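Long-range contact in mucosa-associated lymphoid tissue lymphoma translocation protein 1 (Isoform 2) (Homo sapiens, PDB 3BFO), which is a paracaspase, probably a cysteine protease of intracellular signalling that carries Ig-like domains beside its protease part: residues 27-33 with 69-73. Sequence-based numbering, arbitrary orientation. Where two conformers were deposited one is given.
Sequences AVGSPIP and VYNDR
Asn-71 reaches Pro-31 through its carboxamide: ND2 donates to the Pro-31 carbonyl O at 2.9 Å, and the N-H...O angle of 168° makes the bond nearly straight. The acceptor lies almost in the amide plane of Asn-71, whereas the donor is tilted 19° from the carbonyl plane of Pro-31. Asn-71 OD1 turns back on its own loop, accepting from Arg-73 N (2.9 Å) in an Asx turn and from Asp-74 N, which together fix the rotation of the group. Replacing Asn-71 with an alanine would probably leave the Pro-31 carbonyl without this donor and the turn at Arg-73 without its side-chain acceptor. The Pro-31 ring, placed by a cis peptide bond after Ser-30, crosses the Asn-71 and Asp-72 side chains at about a right angle, its CG 3.4 Å from Asp-72 OD1. Further in, Val-69 CG1, anti to the backbone N (chi1 -175°), sits over the pair formed by Ala-27 CB, a tight 3.5 Å away, and Pro-33 CB at 3.7 Å. Leu-4 packs on Val-69, Pro-33 and Asn-71. The arrangement joins the loop linking strands 21-28 and 34-39 to the turn after strand 63-70, the neighbouring BC and FG loops at one end of an immunoglobulin beta-sandwich.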
loop_
_atom_site.group_PDB
_atom_site.type_symbol
_atom_site.label_atom_id
_atom_site.label_comp_id
_atom_site.label_asym_id
_atom_site.label_seq_id
_atom_site.Cartn_x
_atom_site.Cartn_y
_atom_site.Cartn_z
ATOM N N ALA A 27 7.574 3.821 6.554
ATOM C CA ALA A 27 7.479 4.776 7.628
ATOM C C ALA A 27 8.638 4.581 8.582
ATOM O O ALA A 27 9.231 3.509 8.651
ATOM C CB ALA A 27 6.167 4.620 8.386
ATOM N N VAL A 28 8.927 5.631 9.345
ATOM C CA VAL A 28 9.819 5.578 10.485
ATOM C C VAL A 28 8.988 5.828 11.756
ATOM O O VAL A 28 7.846 6.255 11.699
ATOM C CB VAL A 28 10.962 6.639 10.358
ATOM C CG1 VAL A 28 11.840 6.377 9.125
ATOM C CG2 VAL A 28 10.386 8.072 10.312
ATOM N N GLY A 29 9.564 5.506 12.895
ATOM C CA GLY A 29 8.914 5.763 14.165
ATOM C C GLY A 29 9.348 4.753 15.186
ATOM O O GLY A 29 9.860 3.682 14.851
ATOM N N SER A 30 9.099 5.087 16.444
ATOM C CA SER A 30 9.298 4.105 17.502
ATOM C C SER A 30 8.160 4.294 18.476
ATOM O O SER A 30 7.996 5.437 18.978
ATOM C CB SER A 30 10.644 4.387 18.201
ATOM O OG SER A 30 10.859 3.454 19.257
ATOM N N PRO A 31 7.436 3.215 18.826
ATOM C CA PRO A 31 7.665 1.840 18.364
ATOM C C PRO A 31 7.593 1.679 16.851
ATOM O O PRO A 31 6.965 2.472 16.119
ATOM C CB PRO A 31 6.507 1.055 19.013
ATOM C CG PRO A 31 6.179 1.882 20.241
ATOM C CD PRO A 31 6.354 3.292 19.823
ATOM N N ILE A 32 8.221 0.618 16.401
ATOM C CA ILE A 32 8.377 0.359 14.975
ATOM C C ILE A 32 7.004 0.289 14.297
ATOM O O ILE A 32 6.119 -0.398 14.762
ATOM C CB ILE A 32 9.137 -0.933 14.753
ATOM C CG1 ILE A 32 10.534 -0.880 15.302
ATOM C CG2 ILE A 32 9.146 -1.376 13.284
ATOM C CD1 ILE A 32 11.043 -2.267 15.575
ATOM N N PRO A 33 6.797 1.021 13.201
ATOM C CA PRO A 33 5.491 0.975 12.515
ATOM C C PRO A 33 5.132 -0.386 11.980
ATOM O O PRO A 33 5.990 -1.134 11.491
ATOM C CB PRO A 33 5.632 1.992 11.396
ATOM C CG PRO A 33 6.731 2.918 11.884
ATOM C CD PRO A 33 7.670 2.057 12.643
ATOM N N VAL A 69 -0.669 2.807 8.425
ATOM C CA VAL A 69 0.613 2.652 9.099
ATOM C C VAL A 69 0.419 3.047 10.548
ATOM O O VAL A 69 -0.181 4.068 10.842
ATOM C CB VAL A 69 1.689 3.527 8.440
ATOM C CG1 VAL A 69 3.020 3.263 9.052
ATOM C CG2 VAL A 69 1.756 3.238 6.943
ATOM N N TYR A 70 0.881 2.202 11.487
ATOM C CA TYR A 70 0.453 2.453 12.864
ATOM C C TYR A 70 1.390 1.843 13.880
ATOM O O TYR A 70 2.101 0.838 13.605
ATOM C CB TYR A 70 -0.975 1.903 13.096
ATOM C CG TYR A 70 -1.094 0.411 12.995
ATOM C CD1 TYR A 70 -1.130 -0.377 14.140
ATOM C CD2 TYR A 70 -1.124 -0.239 11.756
ATOM C CE1 TYR A 70 -1.224 -1.723 14.062
ATOM C CE2 TYR A 70 -1.235 -1.610 11.671
ATOM C CZ TYR A 70 -1.252 -2.345 12.825
ATOM O OH TYR A 70 -1.327 -3.702 12.783
ATOM N N ASN A 71 1.354 2.411 15.066
ATOM C CA ASN A 71 1.924 1.744 16.228
ATOM C C ASN A 71 0.974 1.971 17.392
ATOM O O ASN A 71 -0.189 2.281 17.179
ATOM C CB ASN A 71 3.351 2.195 16.471
ATOM C CG ASN A 71 3.478 3.665 16.789
ATOM O OD1 ASN A 71 2.508 4.314 17.180
ATOM N ND2 ASN A 71 4.689 4.203 16.665
ATOM N N ASP A 72 1.426 1.714 18.633
ATOM C CA ASP A 72 0.552 1.829 19.789
ATOM C C ASP A 72 0.350 3.240 20.297
ATOM O O ASP A 72 -0.256 3.417 21.345
ATOM C CB ASP A 72 1.024 0.851 20.894
ATOM C CG ASP A 72 2.359 1.222 21.486
ATOM O OD1 ASP A 72 2.882 2.296 21.144
ATOM O OD2 ASP A 72 2.849 0.463 22.363
ATOM N N ARG A 73 0.799 4.256 19.547
ATOM C CA ARG A 73 0.457 5.645 19.861
ATOM C C ARG A 73 -0.204 6.402 18.718
ATOM O O ARG A 73 -1.115 7.214 18.907
ATOM C CB ARG A 73 1.680 6.435 20.315
ATOM C CG ARG A 73 1.313 7.831 20.850
ATOM C CD ARG A 73 2.500 8.644 21.150
ATOM N NE ARG A 73 3.010 9.300 19.947
ATOM C CZ ARG A 73 4.015 10.164 19.930
ATOM N NH1 ARG A 73 4.715 10.422 21.028
ATOM N NH2 ARG A 73 4.395 10.670 18.791
#